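Local coordinates for TT1561 protein (Thermus thermophilus, PDB 1UF3) that is of unknown function but binds calcium ions and is predicted to be a phosphoesterase of the calcineurin-like metallophosphoesterase superfamily, at residues A75-W78 with E79-R82; E93-V97 with H98-T102; A54-R57 with I58-E61. All coordinates share one frame; numbering follows the deposited sequence.

Overall arrangement
The three contacts follow one another along the chain in the order 54-61, 75-82 and 93-102. Their centres lie 14 to 16 Å apart. Contact 3 lies toward the C-terminal part of helix 49-59, contact 1 in the start region of helix 77-90, and contact 2 begins on strand 94-96, at the edge of the six-stranded sheet. Both helices belong to successive beta-alpha-beta units of that sheet. Tyr80 and Asn96 join contacts 1 and 2, and Met94 packs on Leu59 and Ser60 of contact 3. Contact 2 leads into strand 101-104 and so joins the two sheets, consistent with the sheet sandwich of calcineurin-like phosphoesterases. Contact 1 carries a calcium ligand, and contacts 1 and 2 touch a second subunit.

Contact 1: residues A75-W78 with E79-R82; sequences APIW and EYLR. With CA (calcium ion), chain I.
Glu79 lays its CG against the ring of Pro76, with the two CG atoms 3.7 Å apart. Pro76 follows a cis peptide bond and leads into the first turn of the helix. Its carbonyl O accepts the N-H of Glu79 at 3.2 Å. Beyond CG the Glu79 chain is extended, and it carries the carboxylate past the proline toward the calcium ion. Here the carboxylate stays in the second shell, its OE2 4.1 Å from the calcium, although Glu79 belongs to a calcium site seen for this protein. OE2 takes a hydrogen bond from water 1 at 2.6 Å and another from water 2 at 2.8 Å, and both waters are calcium ligands. Ala75 O binds the ion at 2.3 Å, and the carbonyls of Lys45 and Ala47 complete this protein part of the site. Were Glu79 an alanine, the two calcium-bound waters would probably lose this carboxylate acceptor, and a gap would open beside the Pro76 ring.

Further along, Trp78 and Leu81 lie side by side and point the same way. Leu81 CD2 meets the six-membered ring obliquely, 3.5 Å from Trp78 CZ3. The Trp78 indole takes Ile77 CG2 over one face, near the rim. On a second subunit Pro123 packs on Trp78, and Trp134 makes a cation-pi contact with Arg82. Leu81 N bonds to Ile77 O at 2.9 Å, an i to i+4 helix bond. The arrangement is the N-terminal turn of helix 77-90 in a beta-alpha-beta unit, with an outer-shell carboxylate beside a calcium site.

Contact 2: residues E93-V97 with H98-T102; sequences EMRNV and HETFT
A type II beta turn from Val97 to Thr100 links strand 94-96, an edge strand of one sheet, to strand 101-104 of the other. Within the turn, Thr100 N donates to Val97 O at 2.9 Å. Asn96 forms an Asx turn leading into it: its OD1 accepts the N-H of His98 at 2.8 Å, with the donor 52° out of the amide carbonyl plane. The same OD1 is bonded by Tyr80 OH of helix 77-90, so two donors grip it. Asn96 ND2 gives to water 6, which in turn donates to His98 O, and it also bonds Tyr138 of a second subunit. The amide is thus held at both ends, which fixes its rotation. The His98 ring bonds through ND1 to Gly114 N and through NE2 to the Tyr131 hydroxyl, while Glu99 CG sits over the centre of one ring face. Glu99 itself forms a salt bridge with Arg139 and belongs to a calcium site seen for this protein; here a calcium ion lies about 4 Å from its side chain.

Across the turn, Val97 CG1 packs on Thr102 CG2 at 3.9 Å. Arg95 runs past Thr102 in the opposite direction, and Ala142 of the second subunit packs on Arg95 and Thr100. With CG anti to the backbone N (chi1 -175°) and a bend at chi2, Arg95 crosses Thr100 at about a right angle. NH2 reaches water 5 at 2.8 Å, which donates on to Phe101 O. The methyl CG2 of Thr100 covers one guanidinium face near its rim, 3.5 Å from Arg95 NH1.

Contact 3: residues A54-R57 with I58-E61; sequences AFFR and ILSE
Ile58 lies near the end of helix 49-59, and its N-H bonds to Ala54 O at 3.2 Å. Its side chain turns back along the same carbonyl: CG1 is anti to the carbonyl carbon of Ile58 (chi1 -83°), which brings CD1 to 3.8 Å from Ala54 O. The side chain also packs on Leu18 and Leu21 of helix 18-25, where Phe55 packs too.

Leu59 comes next, and its N-H reaches Phe55 O at 3.0 Å. Its CD1 methyl is shared between two rings. It approaches the edge of Phe56, 4.4 Å from CD2, and meets Phe55 obliquely at CE2. The two rings also touch each other, Phe56 CD2 coming in plane to the edge of Phe55. These buried side chains belong to the inner face of helix 49-59, the crossover helix between parallel strands 35-39 and 66-69 in a beta-alpha-beta unit. Phe56 reaches further, to Tyr68 on strand 66-69 and to Ala84 and Val87 of helix 77-90.

Ser60 follows, with its backbone N bonded to Phe56 O at 2.8 Å. Its OG lies between the backbone N and the carbonyl carbon (chi1 80°), which turns the hydroxyl back along the helix. From there it donates to Arg57 O at 2.6 Å, with the donor tilted 33° from the carbonyl plane. That carbonyl, close to the helix end, thus gains a side-chain donor. Glu61 CG passes 3.6 Å from Arg57 O. The charged ends stay apart, with Arg57 NE 6.5 Å from Glu61 OE2. Arg218 of a third subunit packs on both Arg57 and Glu61.

Contact 1: residues A75-W78 with E79-R82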
loop_
_atom_site.group_PDB
_atom_site.type_symbol
_atom_site.label_atom_id
_atom_site.label_comp_id
_atom_site.label_asym_id
_atom_site.label_seq_id
_atom_site.Cartn_x
_atom_site.Cartn_y
_atom_site.Cartn_z
ATOM N N ALA A 75 26.066 23.027 -21.905
ATOM C CA ALA A 75 25.785 23.952 -22.998
ATOM C C ALA A 75 25.989 23.351 -24.404
ATOM O O ALA A 75 26.726 22.370 -24.586
ATOM C CB ALA A 75 26.648 25.217 -22.819
ATOM N N PRO A 76 25.288 23.898 -25.409
ATOM C CA PRO A 76 24.340 25.011 -25.303
ATOM C C PRO A 76 23.090 24.622 -24.488
ATOM O O PRO A 76 22.717 23.449 -24.402
ATOM C CB PRO A 76 24.025 25.335 -26.765
ATOM C CG PRO A 76 24.115 23.985 -27.414
ATOM C CD PRO A 76 25.371 23.413 -26.795
ATOM N N ILE A 77 22.468 25.627 -23.892
ATOM C CA ILE A 77 21.297 25.451 -23.040
ATOM C C ILE A 77 20.151 24.681 -23.705
ATOM O O ILE A 77 19.493 23.857 -23.077
ATOM C CB ILE A 77 20.782 26.855 -22.563
ATOM C CG1 ILE A 77 19.584 26.719 -21.610
ATOM C CG2 ILE A 77 20.373 27.679 -23.761
ATOM C CD1 ILE A 77 19.907 26.101 -20.277
ATOM N N TRP A 78 19.935 24.934 -24.987
ATOM C CA TRP A 78 18.839 24.310 -25.712
ATOM C C TRP A 78 18.885 22.807 -25.879
ATOM O O TRP A 78 17.829 22.186 -26.076
ATOM C CB TRP A 78 18.670 25.002 -27.072
ATOM C CG TRP A 78 18.554 26.513 -26.950
ATOM C CD1 TRP A 78 19.411 27.435 -27.468
ATOM C CD2 TRP A 78 17.503 27.265 -26.302
ATOM N NE1 TRP A 78 18.969 28.706 -27.189
ATOM C CE2 TRP A 78 17.802 28.632 -26.476
ATOM C CE3 TRP A 78 16.341 26.910 -25.601
ATOM C CZ2 TRP A 78 16.986 29.658 -25.974
ATOM C CZ3 TRP A 78 15.517 27.937 -25.096
ATOM C CH2 TRP A 78 15.849 29.292 -25.288
ATOM N N GLU A 79 20.072 22.203 -25.801
ATOM C CA GLU A 79 20.160 20.748 -25.926
ATOM C C GLU A 79 19.660 20.098 -24.637
ATOM O O GLU A 79 18.839 19.162 -24.663
ATOM C CB GLU A 79 21.598 20.292 -26.218
ATOM C CG GLU A 79 22.135 20.840 -27.537
ATOM C CD GLU A 79 23.303 20.032 -28.117
ATOM O OE1 GLU A 79 23.619 20.279 -29.294
ATOM O OE2 GLU A 79 23.896 19.167 -27.425
ATOM N N TYR A 80 20.181 20.576 -23.511
ATOM C CA TYR A 80 19.741 20.090 -22.199
ATOM C C TYR A 80 18.218 20.324 -22.139
ATOM O O TYR A 80 17.457 19.409 -21.848
ATOM C CB TYR A 80 20.432 20.893 -21.074
ATOM C CG TYR A 80 19.688 20.958 -19.721
ATOM C CD1 TYR A 80 19.784 19.917 -18.794
ATOM C CD2 TYR A 80 18.912 22.069 -19.378
ATOM C CE1 TYR A 80 19.130 19.977 -17.553
ATOM C CE2 TYR A 80 18.250 22.142 -18.128
ATOM C CZ TYR A 80 18.368 21.096 -17.224
ATOM O OH TYR A 80 17.766 21.164 -15.972
ATOM N N LEU A 81 17.792 21.545 -22.453
ATOM C CA LEU A 81 16.374 21.906 -22.390
ATOM C C LEU A 81 15.438 21.047 -23.260
ATOM O O LEU A 81 14.348 20.657 -22.815
ATOM C CB LEU A 81 16.178 23.381 -22.750
ATOM C CG LEU A 81 14.843 23.980 -22.261
ATOM C CD1 LEU A 81 14.880 24.060 -20.717
ATOM C CD2 LEU A 81 14.604 25.374 -22.839
ATOM N N ARG A 82 15.847 20.741 -24.487
ATOM C CA ARG A 82 14.985 19.945 -25.350
ATOM C C ARG A 82 14.783 18.535 -24.874
ATOM O O ARG A 82 13.663 17.998 -24.937
ATOM C CB ARG A 82 15.509 19.887 -26.782
ATOM C CG ARG A 82 14.476 19.245 -27.730
ATOM C CD ARG A 82 14.561 19.819 -29.131
ATOM N NE ARG A 82 13.369 19.481 -29.907
ATOM C CZ ARG A 82 13.236 19.690 -31.213
ATOM N NH1 ARG A 82 14.222 20.240 -31.913
ATOM N NH2 ARG A 82 12.107 19.358 -31.819
HETATM CA CA CA I . 27.203 20.143 -25.130
HETATM O O HOH W 1 24.673 19.943 -25.021
HETATM O O HOH W 2 26.553 20.155 -27.518
HETATM O O HOH W 3 28.844 21.045 -27.215
HETATM O O HOH W 4 27.011 19.306 -22.800
#

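Contact 2: residues E93-V97 with H98-T102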
loop_
_atom_site.group_PDB
_atom_site.type_symbol
_atom_site.label_atom_id
_atom_site.label_comp_id
_atom_site.label_asym_id
_atom_site.label_seq_id
_atom_site.Cartn_x
_atom_site.Cartn_y
_atom_site.Cartn_z
ATOM N N GLU A 93 6.568 13.542 -13.678
ATOM C CA GLU A 93 7.040 13.643 -12.308
ATOM C C GLU A 93 8.478 14.188 -12.302
ATOM O O GLU A 93 8.996 14.548 -11.248
ATOM C CB GLU A 93 7.000 12.293 -11.592
ATOM C CG GLU A 93 7.974 11.231 -12.097
ATOM C CD GLU A 93 7.530 10.599 -13.413
ATOM O OE1 GLU A 93 8.000 9.494 -13.722
ATOM O OE2 GLU A 93 6.713 11.202 -14.133
HETATM N N MSE A 94 9.105 14.274 -13.480
HETATM C CA MSE A 94 10.480 14.786 -13.586
HETATM C C MSE A 94 10.375 16.230 -13.950
HETATM O O MSE A 94 9.440 16.635 -14.646
HETATM C CB MSE A 94 11.264 14.049 -14.679
HETATM C CG MSE A 94 11.335 12.593 -14.435
HETATM SE SE MSE A 94 12.081 11.633 -15.961
HETATM C CE MSE A 94 13.937 12.251 -15.737
ATOM N N ARG A 95 11.343 17.021 -13.519
ATOM C CA ARG A 95 11.265 18.426 -13.793
ATOM C C ARG A 95 12.561 19.221 -13.698
ATOM O O ARG A 95 13.215 19.260 -12.646
ATOM C CB ARG A 95 10.234 19.062 -12.836
ATOM C CG ARG A 95 9.941 20.543 -13.085
ATOM C CD ARG A 95 9.455 20.816 -14.531
ATOM N NE ARG A 95 8.586 21.987 -14.632
ATOM C CZ ARG A 95 8.746 23.001 -15.481
ATOM N NH1 ARG A 95 9.761 23.026 -16.329
ATOM N NH2 ARG A 95 7.860 23.992 -15.500
ATOM N N ASN A 96 12.907 19.863 -14.810
ATOM C CA ASN A 96 14.045 20.748 -14.856
ATOM C C ASN A 96 13.465 22.001 -14.204
ATOM O O ASN A 96 12.517 22.571 -14.732
ATOM C CB ASN A 96 14.418 21.070 -16.307
ATOM C CG ASN A 96 14.864 22.475 -16.472
ATOM O OD1 ASN A 96 15.718 22.943 -15.726
ATOM N ND2 ASN A 96 14.291 23.182 -17.450
ATOM N N VAL A 97 14.007 22.413 -13.061
ATOM C CA VAL A 97 13.497 23.598 -12.377
ATOM C C VAL A 97 14.328 24.851 -12.632
ATOM O O VAL A 97 14.101 25.896 -12.022
ATOM C CB VAL A 97 13.328 23.341 -10.840
ATOM C CG1 VAL A 97 12.179 22.322 -10.603
ATOM C CG2 VAL A 97 14.621 22.791 -10.236
ATOM N N HIS A 98 15.256 24.760 -13.583
ATOM C CA HIS A 98 16.104 25.902 -13.939
ATOM C C HIS A 98 15.239 27.085 -14.418
ATOM O O HIS A 98 14.540 27.002 -15.425
ATOM C CB HIS A 98 17.121 25.471 -15.025
ATOM C CG HIS A 98 18.034 26.571 -15.485
ATOM N ND1 HIS A 98 18.865 27.265 -14.626
ATOM C CD2 HIS A 98 18.213 27.128 -16.708
ATOM C CE1 HIS A 98 19.509 28.205 -15.300
ATOM N NE2 HIS A 98 19.131 28.143 -16.564
ATOM N N GLU A 99 15.283 28.177 -13.661
ATOM C CA GLU A 99 14.536 29.421 -13.906
ATOM C C GLU A 99 13.026 29.232 -13.741
ATOM O O GLU A 99 12.245 30.126 -14.044
ATOM C CB GLU A 99 14.798 30.003 -15.308
ATOM C CG GLU A 99 16.253 30.030 -15.768
ATOM C CD GLU A 99 16.391 30.629 -17.170
ATOM O OE1 GLU A 99 15.444 30.513 -17.973
ATOM O OE2 GLU A 99 17.446 31.215 -17.475
ATOM N N THR A 100 12.607 28.072 -13.266
ATOM C CA THR A 100 11.184 27.862 -13.098
ATOM C C THR A 100 10.879 27.176 -11.758
ATOM O O THR A 100 11.709 27.218 -10.835
ATOM C CB THR A 100 10.605 27.094 -14.348
ATOM O OG1 THR A 100 9.179 27.135 -14.321
ATOM C CG2 THR A 100 11.083 25.668 -14.384
ATOM N N PHE A 101 9.713 26.538 -11.628
ATOM C CA PHE A 101 9.368 25.917 -10.352
ATOM C C PHE A 101 8.364 24.779 -10.477
ATOM O O PHE A 101 7.745 24.597 -11.524
ATOM C CB PHE A 101 8.760 26.987 -9.445
ATOM C CG PHE A 101 7.376 27.393 -9.856
ATOM C CD1 PHE A 101 6.258 26.718 -9.350
ATOM C CD2 PHE A 101 7.188 28.372 -10.825
ATOM C CE1 PHE A 101 4.989 27.005 -9.808
ATOM C CE2 PHE A 101 5.926 28.673 -11.296
ATOM C CZ PHE A 101 4.814 27.981 -10.787
ATOM N N THR A 102 8.227 24.005 -9.403
ATOM C CA THR A 102 7.216 22.957 -9.356
ATOM C C THR A 102 6.889 22.735 -7.875
ATOM O O THR A 102 7.639 23.203 -7.017
ATOM C CB THR A 102 7.688 21.634 -10.004
ATOM O OG1 THR A 102 6.577 20.734 -10.075
ATOM C CG2 THR A 102 8.801 20.991 -9.212
HETATM O O HOH W 5 6.289 23.292 -13.344
HETATM O O HOH W 6 14.267 25.958 -17.801
#

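Contact 3: residues A54-R57 with I58-E61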
loop_
_atom_site.group_PDB
_atom_site.type_symbol
_atom_site.label_atom_id
_atom_site.label_comp_id
_atom_site.label_asym_id
_atom_site.label_seq_id
_atom_site.Cartn_x
_atom_site.Cartn_y
_atom_site.Cartn_z
ATOM N N ALA A 54 20.011 9.745 -23.235
ATOM C CA ALA A 54 20.339 8.495 -22.547
ATOM C C ALA A 54 20.322 8.706 -21.025
ATOM O O ALA A 54 19.863 7.848 -20.275
ATOM C CB ALA A 54 21.716 7.982 -23.003
ATOM N N PHE A 55 20.846 9.857 -20.600
ATOM C CA PHE A 55 20.897 10.264 -19.187
ATOM C C PHE A 55 19.450 10.280 -18.605
ATOM O O PHE A 55 19.160 9.643 -17.608
ATOM C CB PHE A 55 21.507 11.670 -19.104
ATOM C CG PHE A 55 21.691 12.176 -17.705
ATOM C CD1 PHE A 55 22.903 11.988 -17.038
ATOM C CD2 PHE A 55 20.654 12.849 -17.048
ATOM C CE1 PHE A 55 23.088 12.468 -15.728
ATOM C CE2 PHE A 55 20.825 13.329 -15.744
ATOM C CZ PHE A 55 22.046 13.139 -15.082
ATOM N N PHE A 56 18.556 11.017 -19.254
ATOM C CA PHE A 56 17.160 11.107 -18.817
ATOM C C PHE A 56 16.393 9.786 -18.864
ATOM O O PHE A 56 15.528 9.519 -18.019
ATOM C CB PHE A 56 16.462 12.178 -19.639
ATOM C CG PHE A 56 16.888 13.564 -19.273
ATOM C CD1 PHE A 56 17.130 14.512 -20.244
ATOM C CD2 PHE A 56 17.042 13.922 -17.930
ATOM C CE1 PHE A 56 17.520 15.802 -19.902
ATOM C CE2 PHE A 56 17.431 15.212 -17.583
ATOM C CZ PHE A 56 17.671 16.151 -18.574
ATOM N N ARG A 57 16.719 8.934 -19.827
ATOM C CA ARG A 57 16.055 7.639 -19.922
ATOM C C ARG A 57 16.358 6.824 -18.662
ATOM O O ARG A 57 15.479 6.158 -18.098
ATOM C CB ARG A 57 16.551 6.892 -21.161
ATOM C CG ARG A 57 15.872 5.565 -21.375
ATOM C CD ARG A 57 15.039 5.567 -22.650
ATOM N NE ARG A 57 14.160 4.395 -22.693
ATOM C CZ ARG A 57 13.247 4.165 -23.632
ATOM N NH1 ARG A 57 13.078 5.027 -24.630
ATOM N NH2 ARG A 57 12.492 3.075 -23.561
ATOM N N ILE A 58 17.616 6.873 -18.232
ATOM C CA ILE A 58 18.053 6.158 -17.037
ATOM C C ILE A 58 17.435 6.789 -15.785
ATOM O O ILE A 58 16.963 6.078 -14.915
ATOM C CB ILE A 58 19.617 6.168 -16.930
ATOM C CG1 ILE A 58 20.183 5.043 -17.803
ATOM C CG2 ILE A 58 20.079 6.013 -15.466
ATOM C CD1 ILE A 58 21.645 5.222 -18.170
ATOM N N LEU A 59 17.415 8.116 -15.714
ATOM C CA LEU A 59 16.841 8.798 -14.548
ATOM C C LEU A 59 15.342 8.531 -14.435
ATOM O O LEU A 59 14.810 8.398 -13.331
ATOM C CB LEU A 59 17.066 10.295 -14.650
ATOM C CG LEU A 59 17.264 11.139 -13.389
ATOM C CD1 LEU A 59 16.885 12.556 -13.739
ATOM C CD2 LEU A 59 16.452 10.644 -12.225
ATOM N N SER A 60 14.680 8.431 -15.591
ATOM C CA SER A 60 13.235 8.189 -15.662
ATOM C C SER A 60 12.797 6.868 -15.032
ATOM O O SER A 60 11.626 6.707 -14.675
ATOM C CB SER A 60 12.756 8.240 -17.126
ATOM O OG SER A 60 13.035 7.007 -17.792
ATOM N N GLU A 61 13.723 5.926 -14.881
ATOM C CA GLU A 61 13.400 4.633 -14.280
ATOM C C GLU A 61 12.994 4.724 -12.797
ATOM O O GLU A 61 12.321 3.835 -12.264
ATOM C CB GLU A 61 14.600 3.689 -14.403
ATOM C CG GLU A 61 15.018 3.402 -15.849
ATOM C CD GLU A 61 14.458 2.095 -16.366
ATOM O OE1 GLU A 61 13.250 1.834 -16.143
ATOM O OE2 GLU A 61 15.224 1.333 -17.002
#